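Local coordinates for endosialidase (Enterobacteria phage phi92, PDB 4HIZ), which hydrolyses internal alpha-2,8 and alpha-2,9 linkages of sialic acid polymers, probably giving the phage access to capsule-coated host bacteria, at residues I162-L167 with R171-E176; P277-S282 with L287-T292. One frame throughout, in Å; residues are numbered along the deposited sequence.

Interaction 1: residues I162-L167 with R171-E176. With FRU (beta-D-fructofuranose), chain G.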
# COMPACT_ATOMS: atom_id res chain seq x y z
N ILE A 162 16.43 27.49 -1.69
CA ILE A 162 16.98 26.23 -1.24
C ILE A 162 18.25 26.54 -0.47
O ILE A 162 19.23 27.08 -1.01
CB ILE A 162 17.29 25.29 -2.41
CG1 ILE A 162 15.99 24.94 -3.16
CG2 ILE A 162 18.00 24.05 -1.90
CD1 ILE A 162 14.88 24.27 -2.27
N GLU A 163 18.20 26.25 0.81
CA GLU A 163 19.28 26.57 1.73
C GLU A 163 20.23 25.39 1.85
O GLU A 163 19.81 24.23 1.79
CB GLU A 163 18.68 26.84 3.11
CG GLU A 163 17.84 28.14 3.17
CD GLU A 163 17.24 28.39 4.52
OE1 GLU A 163 17.16 27.43 5.35
OE2 GLU A 163 16.81 29.55 4.75
N THR A 164 21.51 25.69 2.09
CA THR A 164 22.49 24.66 2.41
C THR A 164 22.87 24.88 3.87
O THR A 164 23.35 25.98 4.23
CB THR A 164 23.74 24.78 1.52
OG1 THR A 164 23.40 24.49 0.17
CG2 THR A 164 24.83 23.81 1.95
N ARG A 165 22.65 23.88 4.73
CA ARG A 165 22.88 24.05 6.17
C ARG A 165 23.83 22.97 6.68
O ARG A 165 23.88 21.85 6.14
CB ARG A 165 21.54 23.98 6.95
CG ARG A 165 20.46 24.94 6.32
CD ARG A 165 19.24 25.19 7.25
NE ARG A 165 19.63 25.96 8.44
CZ ARG A 165 19.26 27.22 8.68
NH1 ARG A 165 19.68 27.83 9.79
NH2 ARG A 165 18.45 27.87 7.83
N TYR A 166 24.56 23.30 7.74
CA TYR A 166 25.50 22.33 8.31
C TYR A 166 24.78 21.24 9.09
O TYR A 166 23.88 21.51 9.90
CB TYR A 166 26.49 23.08 9.23
CG TYR A 166 27.50 23.90 8.46
CD1 TYR A 166 28.56 23.29 7.81
CD2 TYR A 166 27.41 25.30 8.41
CE1 TYR A 166 29.50 24.02 7.11
CE2 TYR A 166 28.37 26.05 7.71
CZ TYR A 166 29.39 25.39 7.06
OH TYR A 166 30.36 26.07 6.37
N LEU A 167 25.22 20.02 8.90
CA LEU A 167 24.70 18.91 9.70
C LEU A 167 24.98 19.09 11.20
O LEU A 167 24.16 18.68 12.05
CB LEU A 167 25.29 17.59 9.20
CG LEU A 167 24.82 17.16 7.80
CD1 LEU A 167 25.75 16.13 7.19
CD2 LEU A 167 23.43 16.57 7.93
N ARG A 171 23.54 25.65 11.14
CA ARG A 171 23.73 27.01 10.63
C ARG A 171 23.62 27.07 9.12
O ARG A 171 23.95 26.12 8.40
CB ARG A 171 25.08 27.60 11.11
CG ARG A 171 25.03 27.86 12.59
CD ARG A 171 26.33 28.42 13.12
NE ARG A 171 26.27 28.52 14.57
CZ ARG A 171 27.35 28.76 15.30
NH1 ARG A 171 28.52 28.87 14.71
NH2 ARG A 171 27.27 28.85 16.63
N LEU A 172 23.19 28.23 8.64
CA LEU A 172 23.00 28.42 7.21
C LEU A 172 24.36 28.71 6.54
O LEU A 172 24.98 29.76 6.82
CB LEU A 172 22.02 29.58 6.99
CG LEU A 172 21.70 29.91 5.52
CD1 LEU A 172 21.11 28.69 4.80
CD2 LEU A 172 20.74 31.09 5.46
N LYS A 173 24.86 27.79 5.71
CA LYS A 173 26.11 28.02 4.99
C LYS A 173 25.92 28.96 3.80
O LYS A 173 26.69 29.91 3.65
CB LYS A 173 26.72 26.70 4.51
CG LYS A 173 28.01 26.86 3.72
CD LYS A 173 28.58 25.49 3.37
CE LYS A 173 29.97 25.58 2.75
NZ LYS A 173 29.88 25.96 1.33
N LYS A 174 24.92 28.70 2.96
CA LYS A 174 24.59 29.62 1.89
C LYS A 174 23.16 29.34 1.47
O LYS A 174 22.58 28.34 1.88
CB LYS A 174 25.52 29.42 0.68
CG LYS A 174 25.38 28.03 0.05
CD LYS A 174 26.49 27.75 -0.97
CE LYS A 174 26.26 28.47 -2.28
NZ LYS A 174 27.54 28.61 -3.08
N ALA A 175 22.60 30.20 0.64
CA ALA A 175 21.24 29.99 0.15
C ALA A 175 21.19 30.29 -1.33
O ALA A 175 21.91 31.20 -1.82
CB ALA A 175 20.25 30.88 0.92
N GLU A 176 20.35 29.55 -2.04
CA GLU A 176 20.25 29.70 -3.49
C GLU A 176 18.82 29.88 -3.87
O GLU A 176 17.94 29.23 -3.29
CB GLU A 176 20.81 28.47 -4.22
CG GLU A 176 22.33 28.30 -4.03
CD GLU A 176 22.83 26.89 -4.37
OE1 GLU A 176 22.09 25.89 -4.18
OE2 GLU A 176 23.99 26.80 -4.83
C1 FRU G . 27.83 22.86 -5.16
C2 FRU G . 26.48 23.18 -5.64
C3 FRU G . 25.42 23.67 -4.81
C4 FRU G . 24.23 23.64 -5.69
C5 FRU G . 24.56 22.47 -6.58
C6 FRU G . 23.78 22.39 -7.89
O1 FRU G . 27.60 21.57 -4.64
O2 FRU G . 26.82 24.53 -6.20
O3 FRU G . 25.64 24.90 -4.06
O4 FRU G . 23.02 23.43 -4.91
O5 FRU G . 25.98 22.55 -6.84
O6 FRU G . 24.21 23.40 -8.75
O HOH W 1 21.71 26.02 -1.42

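Interaction 2: residues P277-S282 with L287-T292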
# COMPACT_ATOMS: atom_id res chain seq x y z
N PRO A 277 23.70 36.55 -2.36
CA PRO A 277 24.82 37.03 -1.56
C PRO A 277 24.45 37.41 -0.14
O PRO A 277 23.44 38.07 0.07
CB PRO A 277 25.27 38.28 -2.32
CG PRO A 277 24.90 38.03 -3.73
CD PRO A 277 23.57 37.25 -3.65
N ASP A 278 25.28 36.96 0.80
CA ASP A 278 25.16 37.28 2.23
C ASP A 278 23.95 36.67 2.93
O ASP A 278 23.66 37.03 4.08
CB ASP A 278 25.21 38.79 2.50
CG ASP A 278 26.58 39.40 2.25
OD1 ASP A 278 27.62 38.72 2.49
OD2 ASP A 278 26.62 40.57 1.83
N VAL A 279 23.24 35.75 2.28
CA VAL A 279 22.15 35.06 2.96
C VAL A 279 22.76 33.81 3.59
O VAL A 279 22.88 32.78 2.94
CB VAL A 279 21.02 34.74 2.00
CG1 VAL A 279 19.88 34.01 2.76
CG2 VAL A 279 20.53 36.06 1.38
N ALA A 280 23.20 33.95 4.84
CA ALA A 280 24.02 32.93 5.50
C ALA A 280 24.17 33.31 6.96
O ALA A 280 23.93 34.46 7.33
CB ALA A 280 25.42 32.85 4.85
N TYR A 281 24.55 32.34 7.78
CA TYR A 281 24.95 32.66 9.15
C TYR A 281 26.10 33.67 9.12
O TYR A 281 26.98 33.59 8.26
CB TYR A 281 25.45 31.40 9.83
CG TYR A 281 25.84 31.65 11.27
CD1 TYR A 281 24.87 31.65 12.26
CD2 TYR A 281 27.16 31.91 11.63
CE1 TYR A 281 25.20 31.87 13.60
CE2 TYR A 281 27.50 32.14 12.95
CZ TYR A 281 26.51 32.12 13.92
OH TYR A 281 26.83 32.33 15.25
N SER A 282 26.07 34.60 10.08
CA SER A 282 27.16 35.57 10.25
C SER A 282 27.12 36.03 11.70
O SER A 282 26.05 36.08 12.32
CB SER A 282 26.96 36.74 9.30
OG SER A 282 27.99 37.72 9.57
N LEU A 287 23.97 41.10 8.78
CA LEU A 287 24.04 40.18 7.64
C LEU A 287 23.42 38.84 7.98
O LEU A 287 22.90 38.16 7.08
CB LEU A 287 25.49 39.92 7.25
CG LEU A 287 26.20 41.16 6.73
CD1 LEU A 287 27.66 40.82 6.41
CD2 LEU A 287 25.46 41.65 5.51
N CYS A 288 23.51 38.43 9.24
CA CYS A 288 23.09 37.06 9.64
C CYS A 288 21.67 36.73 9.17
O CYS A 288 20.73 37.51 9.35
CB CYS A 288 23.19 36.87 11.19
SG CYS A 288 22.93 35.15 11.72
N VAL A 289 21.52 35.56 8.55
CA VAL A 289 20.17 35.01 8.30
C VAL A 289 20.06 33.67 8.99
O VAL A 289 20.88 32.77 8.79
CB VAL A 289 19.87 34.88 6.79
CG1 VAL A 289 18.46 34.20 6.53
CG2 VAL A 289 19.90 36.26 6.12
N THR A 290 19.05 33.55 9.83
CA THR A 290 18.81 32.28 10.53
C THR A 290 17.99 31.39 9.61
O THR A 290 18.33 30.22 9.39
CB THR A 290 18.08 32.53 11.84
OG1 THR A 290 18.91 33.31 12.69
CG2 THR A 290 17.79 31.22 12.58
N GLU A 291 16.91 31.94 9.09
CA GLU A 291 16.01 31.20 8.18
C GLU A 291 15.40 32.14 7.18
O GLU A 291 15.06 33.27 7.53
CB GLU A 291 14.83 30.51 8.92
CG GLU A 291 15.23 29.32 9.78
CD GLU A 291 14.11 28.81 10.67
OE1 GLU A 291 13.17 29.57 10.95
OE2 GLU A 291 14.13 27.63 11.08
N THR A 292 15.27 31.66 5.94
CA THR A 292 14.33 32.24 4.98
C THR A 292 13.02 31.43 5.06
O THR A 292 13.05 30.19 5.26
CB THR A 292 14.87 32.22 3.54
OG1 THR A 292 15.23 30.90 3.12
CG2 THR A 292 16.16 33.11 3.42

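Interaction 1: residues I162-L167 with R171-E176
I162 and E176 form a hydrogen-bonded antiparallel pair, with I162 N 2.8 Å from E176 O and E176 N bonding back to I162 O. E176 is also the ligand end of the contact: its OE1 accepts a hydrogen bond from fructose O4 (2.7 Å) and its OE2 one from O3 (2.6 Å). A water also ties the carboxylate to the strand pair, donating to OE1 and to I162 O while accepting from T164 OG1; W178 NE1 is a further partner of OE1. Farther along the hairpin, K173 N (2.8 Å) and, weakly, K174 N (3.4 Å) both reach T164 O, the signature of a classic beta bulge. On the E163 face, R165 NH2 meets E163 OE1 at 2.8 Å, in the guanidinium plane but 51° out of the carboxylate plane. E163 OE2 bonds T292 OG1, and R165 NE bonds M170 O. L172 CB lies over one face of the R165 guanidinium, offset toward its rim; with CG anti to its backbone N (chi1 -180°), CD1 comes 3.5 Å from E163 CB. Y166 crosses K173 obliquely, OH to CD 3.5 Å. Strands 157-166 and 172-181 are the middle of a four-stranded propeller sheet, flanked by 144-154 and 272-275.

Interaction 2: residues P277-S282 with L287-T292
The backbone N of S282 donates to a thiol sulfur, C288 SG, at 3.6 Å and an N-H...S angle of 163°, a nearly straight bond to an unusual acceptor. Residues 277-282 lie in the connection between successive sheets of the catalytic beta propeller; residues 287-292 are its end and the first residues of strand 291-297. A chi1 of -171° puts the sulfur of C288 opposite its own amide N and beside Y281, 4.7 Å from the ring centroid and oblique to the ring, in a sulfur-aromatic contact. Y281 in turn makes a cation-pi contact with R171, so its ring links the loop to the neighbouring hairpin. The other direct hydrogen bond runs from V289 N to A280 O (2.9 Å). Its donor stands 50° above the carbonyl plane; residues 277-282 contain no regular strand. Apolar contacts continue on the inner side: V279 CG1 reaches V289 CG1 at 4.0 Å and T292 CG2 at 3.9 Å, the V279 and T292 side chains meeting at about a right angle. V279 and V289 both also pack on L172, which joins this small cluster to the preceding sheet. Toward the surface, D278 and L287 are in van der Waals contact through OD2 and CD2, and beside the thiol, C288 CB lies 3.2 Å from S282 O.

Overall arrangement
Interaction 1 closes before interaction 2 opens along the chain, and their centres are about 9 Å apart, inside the catalytic beta propeller. Residues 162-176 make the turn end of the hairpin of strands 157-166 and 172-181, the two middle strands of one four-stranded sheet, whose last strand is 272-275; residues 277-292 carry the chain from that strand into 291-297, the first strand of the next sheet. Besides the E163 bond to T292, a probable hydrogen bond from R165 NH1 to T290 O (2.8 Å) ties the contacts directly. The two sheets are thus joined on the hairpin face that carries E163 and R165, whereas E176, on the other face, meets the sugar; A280's side chain is about 12 Å from the bound fructose.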